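Local coordinates for serine racemase (Enterococcus faecalis, PDB 4ECL), which belongs to the alanine racemase family, whose members join a TIM-like barrel to a mostly beta C-terminal domain, and forms the cytoplasmic part of VanTG, at residues G287-R290 against N291-C294; S362-G365 against H366-I370. All coordinates share one frame; numbering follows the deposited sequence.

Interaction 1 of 2, residues G287-R290 against N291-C294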
ATOM      1  N   GLY A 287      -2.398  -1.179  -4.939  1.00 26.39           N
ATOM      2  CA  GLY A 287      -1.431  -0.097  -4.974  1.00 23.70           C
ATOM      3  C   GLY A 287      -1.482   0.733  -6.233  1.00 23.60           C
ATOM      4  O   GLY A 287      -0.588   1.529  -6.497  1.00 30.66           O
ATOM      5  N   PHE A 288      -2.513   0.546  -7.041  1.00 24.30           N
ATOM      6  CA  PHE A 288      -2.696   1.423  -8.186  1.00 20.91           C
ATOM      7  C   PHE A 288      -3.602   2.565  -7.722  1.00 26.75           C
ATOM      8  O   PHE A 288      -4.797   2.375  -7.526  1.00 31.81           O
ATOM      9  CB  PHE A 288      -3.283   0.641  -9.368  1.00 24.03           C
ATOM     10  CG  PHE A 288      -3.170   1.352 -10.690  1.00 26.15           C
ATOM     11  CD1 PHE A 288      -1.935   1.542 -11.289  1.00 31.63           C
ATOM     12  CD2 PHE A 288      -4.308   1.821 -11.340  1.00 27.66           C
ATOM     13  CE1 PHE A 288      -1.829   2.195 -12.502  1.00 29.09           C
ATOM     14  CE2 PHE A 288      -4.218   2.471 -12.553  1.00 26.05           C
ATOM     15  CZ  PHE A 288      -2.971   2.663 -13.137  1.00 29.98           C
ATOM     16  N   PRO A 289      -3.023   3.755  -7.517  1.00 28.70           N
ATOM     17  CA  PRO A 289      -3.668   4.878  -6.816  1.00 26.43           C
ATOM     18  C   PRO A 289      -5.045   5.273  -7.357  1.00 24.57           C
ATOM     19  O   PRO A 289      -5.208   5.493  -8.551  1.00 26.36           O
ATOM     20  CB  PRO A 289      -2.691   6.034  -7.037  1.00 31.95           C
ATOM     21  CG  PRO A 289      -1.377   5.382  -7.321  1.00 32.28           C
ATOM     22  CD  PRO A 289      -1.691   4.114  -8.037  1.00 33.05           C
ATOM     23  N   ARG A 290      -6.021   5.381  -6.464  1.00 25.32           N
ATOM     24  CA  ARG A 290      -7.374   5.754  -6.851  1.00 19.70           C
ATOM     25  C   ARG A 290      -7.457   7.117  -7.551  1.00 27.21           C
ATOM     26  O   ARG A 290      -8.349   7.342  -8.360  1.00 23.90           O
ATOM     27  CB  ARG A 290      -8.288   5.729  -5.632  1.00 22.05           C
ATOM     28  CG  ARG A 290      -9.752   5.872  -5.962  1.00 26.84           C
ATOM     29  CD  ARG A 290     -10.629   5.738  -4.725  1.00 39.18           C
ATOM     30  NE  ARG A 290     -12.034   5.891  -5.080  1.00 51.31           N
ATOM     31  CZ  ARG A 290     -12.683   7.053  -5.085  1.00 62.71           C
ATOM     32  NH1 ARG A 290     -12.053   8.171  -4.733  1.00 65.33           N
ATOM     33  NH2 ARG A 290     -13.965   7.094  -5.433  1.00 62.72           N
ATOM     34  N   ASN A 291      -6.523   8.023  -7.271  1.00 25.15           N
ATOM     35  CA  ASN A 291      -6.567   9.341  -7.910  1.00 27.42           C
ATOM     36  C   ASN A 291      -6.175   9.312  -9.397  1.00 29.33           C
ATOM     37  O   ASN A 291      -6.224  10.327 -10.090  1.00 31.49           O
ATOM     38  CB  ASN A 291      -5.754  10.381  -7.126  1.00 34.76           C
ATOM     39  CG  ASN A 291      -4.261  10.097  -7.143  1.00 41.74           C
ATOM     40  OD1 ASN A 291      -3.789   9.238  -7.886  1.00 43.68           O
ATOM     41  ND2 ASN A 291      -3.507  10.830  -6.326  1.00 38.99           N
ATOM     42  N   LEU A 292      -5.802   8.139  -9.889  1.00 31.25           N
ATOM     43  CA  LEU A 292      -5.650   7.946 -11.334  1.00 31.04           C
ATOM     44  C   LEU A 292      -7.009   7.770 -12.052  1.00 35.43           C
ATOM     45  O   LEU A 292      -7.057   7.609 -13.277  1.00 36.53           O
ATOM     46  CB  LEU A 292      -4.742   6.747 -11.612  1.00 26.22           C
ATOM     47  CG  LEU A 292      -3.309   6.924 -11.115  1.00 30.66           C
ATOM     48  CD1 LEU A 292      -2.464   5.672 -11.344  1.00 26.05           C
ATOM     49  CD2 LEU A 292      -2.688   8.141 -11.797  1.00 30.49           C
ATOM     50  N   SER A 293      -8.097   7.805 -11.281  1.00 33.79           N
ATOM     51  CA  SER A 293      -9.452   7.622 -11.800  1.00 36.60           C
ATOM     52  C   SER A 293      -9.812   8.593 -12.926  1.00 39.56           C
ATOM     53  O   SER A 293      -9.208   9.657 -13.058  1.00 28.88           O
ATOM     54  CB  SER A 293     -10.485   7.769 -10.671  1.00 33.22           C
ATOM     55  OG  SER A 293     -10.541   6.626  -9.828  1.00 30.18           O
ATOM     56  N   CYS A 294     -10.794   8.195 -13.742  1.00 43.97           N
ATOM     57  CA  CYS A 294     -11.440   9.064 -14.736  1.00 45.32           C
ATOM     58  C   CYS A 294     -10.528   9.742 -15.763  1.00 45.91           C
ATOM     59  O   CYS A 294     -10.585  10.963 -15.931  1.00 46.85           O
ATOM     60  CB  CYS A 294     -12.278  10.135 -14.038  1.00 49.85           C
ATOM     61  SG  CYS A 294     -13.083   9.554 -12.548  1.00 79.51           S
TER
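Phe288 sends its ring off anti to the backbone N (chi1 -165°), and Leu292 keeps CG anti to its own carbonyl carbon (chi1 -64°); between them these torsions bring CD1 of Leu292 over one face of the Phe288 ring. The motif is a short 3-10 turn in the loop between strands 275-280 and 298-301. The methyl makes a CH-pi contact, with Leu292 CD1 3.8 Å from the centroid of the Phe288 ring and displaced toward its rim, the two side chains crossing at about a right angle. CD1 also touches the proline ring, 3.7 Å from Pro289 CD. Val349 and Ser352 of helix 346-352 pack against Leu292 as well.

The backbone closes the turn through Leu292 N to Pro289 O, 3.0 Å and nearly straight at 162°. Asn291 folds back so that OD1 lies 3.5 Å from Pro289 CB, while ND2 bonds Ala353 O. Arg290 N bonds Glu359 of the second subunit. Ser293 OG, also hydrogen-bonded with Ile312 N, shares Arg290 O with its own backbone: Ser293 N reaches Arg290 O at 3.0 Å from above the carbonyl plane, and Ser293 OG at 2.7 Å within that plane.

Interaction 2 of 2, residues S362-G365 against H366-I370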
ATOM      1  N   SER A 362       7.109   2.005  -3.900  1.00 28.23           N
ATOM      2  CA  SER A 362       7.213   1.389  -2.582  1.00 25.98           C
ATOM      3  C   SER A 362       5.844   0.977  -2.059  1.00 24.91           C
ATOM      4  O   SER A 362       5.750   0.104  -1.197  1.00 32.32           O
ATOM      5  CB  SER A 362       7.920   2.308  -1.574  1.00 34.00           C
ATOM      6  OG  SER A 362       7.114   3.414  -1.214  1.00 28.39           O
ATOM      7  N   ARG A 363       4.784   1.593  -2.576  1.00 18.79           N
ATOM      8  CA  ARG A 363       3.427   1.239  -2.128  1.00 21.80           C
ATOM      9  C   ARG A 363       2.689   0.284  -3.066  1.00 28.24           C
ATOM     10  O   ARG A 363       1.455   0.222  -3.058  1.00 27.19           O
ATOM     11  CB  ARG A 363       2.577   2.494  -1.879  1.00 23.14           C
ATOM     12  CG  ARG A 363       3.144   3.428  -0.797  1.00 26.70           C
ATOM     13  CD  ARG A 363       2.235   4.631  -0.560  1.00 25.87           C
ATOM     14  NE  ARG A 363       0.897   4.225  -0.136  1.00 27.79           N
ATOM     15  CZ  ARG A 363      -0.152   5.042  -0.083  1.00 28.62           C
ATOM     16  NH1 ARG A 363      -0.023   6.320  -0.437  1.00 24.20           N
ATOM     17  NH2 ARG A 363      -1.332   4.580   0.324  1.00 29.06           N
HETATM   18  N   MSE A 364       3.433  -0.461  -3.879  1.00 29.78           N
HETATM   19  CA  MSE A 364       2.818  -1.510  -4.687  1.00 21.00           C
HETATM   20  C   MSE A 364       2.240  -2.526  -3.714  1.00 24.05           C
HETATM   21  O   MSE A 364       2.881  -2.869  -2.716  1.00 25.08           O
HETATM   22  CB  MSE A 364       3.853  -2.152  -5.604  1.00 24.66           C
HETATM   23  CG  MSE A 364       4.212  -1.306  -6.829  1.00 21.00           C
HETATM   24 SE   MSE A 364       2.729  -1.219  -8.110  0.74 31.45          SE
HETATM   25  CE  MSE A 364       2.159   0.630  -7.970  1.00 31.28           C
ATOM     26  N   GLY A 365       1.022  -2.985  -3.984  1.00 16.75           N
ATOM     27  CA  GLY A 365       0.298  -3.810  -3.030  1.00 18.25           C
ATOM     28  C   GLY A 365       0.915  -5.186  -2.859  1.00 24.67           C
ATOM     29  O   GLY A 365       1.436  -5.770  -3.807  1.00 24.50           O
ATOM     30  N   HIS A 366       0.849  -5.708  -1.641  1.00 22.02           N
ATOM     31  CA  HIS A 366       1.399  -7.025  -1.327  1.00 28.96           C
ATOM     32  C   HIS A 366       0.686  -8.151  -2.066  1.00 34.47           C
ATOM     33  O   HIS A 366       1.238  -9.242  -2.206  1.00 37.06           O
ATOM     34  CB  HIS A 366       1.342  -7.291   0.185  1.00 36.57           C
ATOM     35  CG  HIS A 366       2.008  -8.566   0.594  1.00 42.10           C
ATOM     36  ND1 HIS A 366       1.312  -9.643   1.101  1.00 44.50           N
ATOM     37  CD2 HIS A 366       3.306  -8.949   0.544  1.00 43.53           C
ATOM     38  CE1 HIS A 366       2.154 -10.628   1.355  1.00 44.77           C
ATOM     39  NE2 HIS A 366       3.370 -10.234   1.025  1.00 44.09           N
ATOM     40  N   ARG A 367      -0.542  -7.888  -2.521  1.00 33.55           N
ATOM     41  CA  ARG A 367      -1.362  -8.882  -3.221  1.00 30.71           C
ATOM     42  C   ARG A 367      -0.847  -9.198  -4.632  1.00 37.79           C
ATOM     43  O   ARG A 367      -1.129 -10.269  -5.178  1.00 42.37           O
ATOM     44  CB  ARG A 367      -2.829  -8.407  -3.278  1.00 32.12           C
ATOM     45  CG  ARG A 367      -3.849  -9.430  -3.749  1.00 28.05           C
ATOM     46  CD  ARG A 367      -5.302  -9.008  -3.403  1.00 35.43           C
ATOM     47  NE  ARG A 367      -5.698  -7.763  -4.066  1.00 29.85           N
ATOM     48  CZ  ARG A 367      -6.865  -7.150  -3.888  1.00 25.84           C
ATOM     49  NH1 ARG A 367      -7.778  -7.666  -3.069  1.00 28.37           N
ATOM     50  NH2 ARG A 367      -7.126  -6.021  -4.539  1.00 22.26           N
ATOM     51  N   LEU A 368      -0.096  -8.270  -5.221  1.00 30.54           N
ATOM     52  CA  LEU A 368       0.422  -8.440  -6.585  1.00 22.95           C
ATOM     53  C   LEU A 368       1.444  -9.558  -6.643  1.00 25.16           C
ATOM     54  O   LEU A 368       2.347  -9.607  -5.816  1.00 31.51           O
ATOM     55  CB  LEU A 368       1.086  -7.143  -7.060  1.00 26.01           C
ATOM     56  CG  LEU A 368       0.179  -5.941  -7.319  1.00 24.40           C
ATOM     57  CD1 LEU A 368       0.997  -4.686  -7.598  1.00 24.68           C
ATOM     58  CD2 LEU A 368      -0.746  -6.259  -8.485  1.00 22.41           C
ATOM     59  N   ASN A 369       1.335 -10.442  -7.635  1.00 25.34           N
ATOM     60  CA  ASN A 369       2.355 -11.468  -7.802  1.00 31.54           C
ATOM     61  C   ASN A 369       3.594 -10.866  -8.446  1.00 32.07           C
ATOM     62  O   ASN A 369       3.502  -9.897  -9.191  1.00 33.85           O
ATOM     63  CB  ASN A 369       1.831 -12.655  -8.606  1.00 31.50           C
ATOM     64  CG  ASN A 369       0.799 -13.464  -7.835  1.00 43.04           C
ATOM     65  OD1 ASN A 369      -0.391 -13.474  -8.174  1.00 44.14           O
ATOM     66  ND2 ASN A 369       1.250 -14.141  -6.783  1.00 45.57           N
ATOM     67  N   ILE A 370       4.758 -11.423  -8.140  1.00 30.87           N
ATOM     68  CA  ILE A 370       6.003 -10.896  -8.700  1.00 31.81           C
ATOM     69  C   ILE A 370       6.716 -11.923  -9.567  1.00 28.48           C
ATOM     70  O   ILE A 370       7.010 -13.030  -9.118  1.00 28.70           O
ATOM     71  CB  ILE A 370       6.951 -10.373  -7.606  1.00 31.01           C
ATOM     72  CG1 ILE A 370       6.246  -9.285  -6.792  1.00 30.68           C
ATOM     73  CG2 ILE A 370       8.226  -9.849  -8.226  1.00 30.96           C
ATOM     74  CD1 ILE A 370       7.155  -8.521  -5.871  1.00 28.55           C
TER
HETATM   75  O   HOH W   1       3.956  -7.321  -4.027  1.00 25.51           O
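Gly365 and Leu368 are the ends of a type I beta turn that takes the chain from the end of helix 357-362 into strand 369-372. Its closing bond runs from Leu368 N to Gly365 O, long at 3.3 Å but fairly straight at 158°, with the donor well above the carbonyl plane. The packed side belongs to Leu368. With CG anti to its carbonyl carbon (chi1 -69°), this side chain folds back along the turn, and CB comes within 3.5 Å of Gly365 O. Farther out, Leu368 CD1 meets the selenium of selenomethionine Met364, SE to CD1 3.9 Å, the two side chains meeting at a slant. Both residues also lie on Leu9 of strand 7-11, the parallel neighbour of strand 369-372, so the apolar side of the turn is continuous with the sheet.

The other side is looser. A water donates to Gly365 O at 3.0 Å and reaches Leu368 O by a weak bond of 3.3 Å, bridging the first and last carbonyls of the turn. The His366 side chain meets Gly365 merely through CB, while its ring stacks on His366 of the second subunit. Arg367 likewise leads away from the turn, making salt bridges to Asp286 and Asp315 of its own chain and to Glu68 of the second subunit.

The chemistry is thus divided: apolar atoms and one long backbone bond join the two segments, whereas the ring of His366 and the charge of Arg367 are spent on the surrounding loops and the dimer interface.

In the fold
Interaction 1 comes first along the chain and closes before interaction 2 opens; their centres lie about 15 Å apart on the same side of the chain's centre. Both belong to the alanine racemase C-terminal domain and border its mixed beta-sheet: residues 287-294 lie in the loop from strand 275-280 to strand 298-301, and the turn of interaction 2 leads into strand 369-372. They meet directly, where the terminal methyl of Met364 packs on Gly287 O, and a backbone bond ties Gly365 to Asp286, just before interaction 1. Each also faces the second subunit, Arg363 packing on Pro289 of that chain. Two turns distant in sequence are therefore joined both within a subunit and across the dimer.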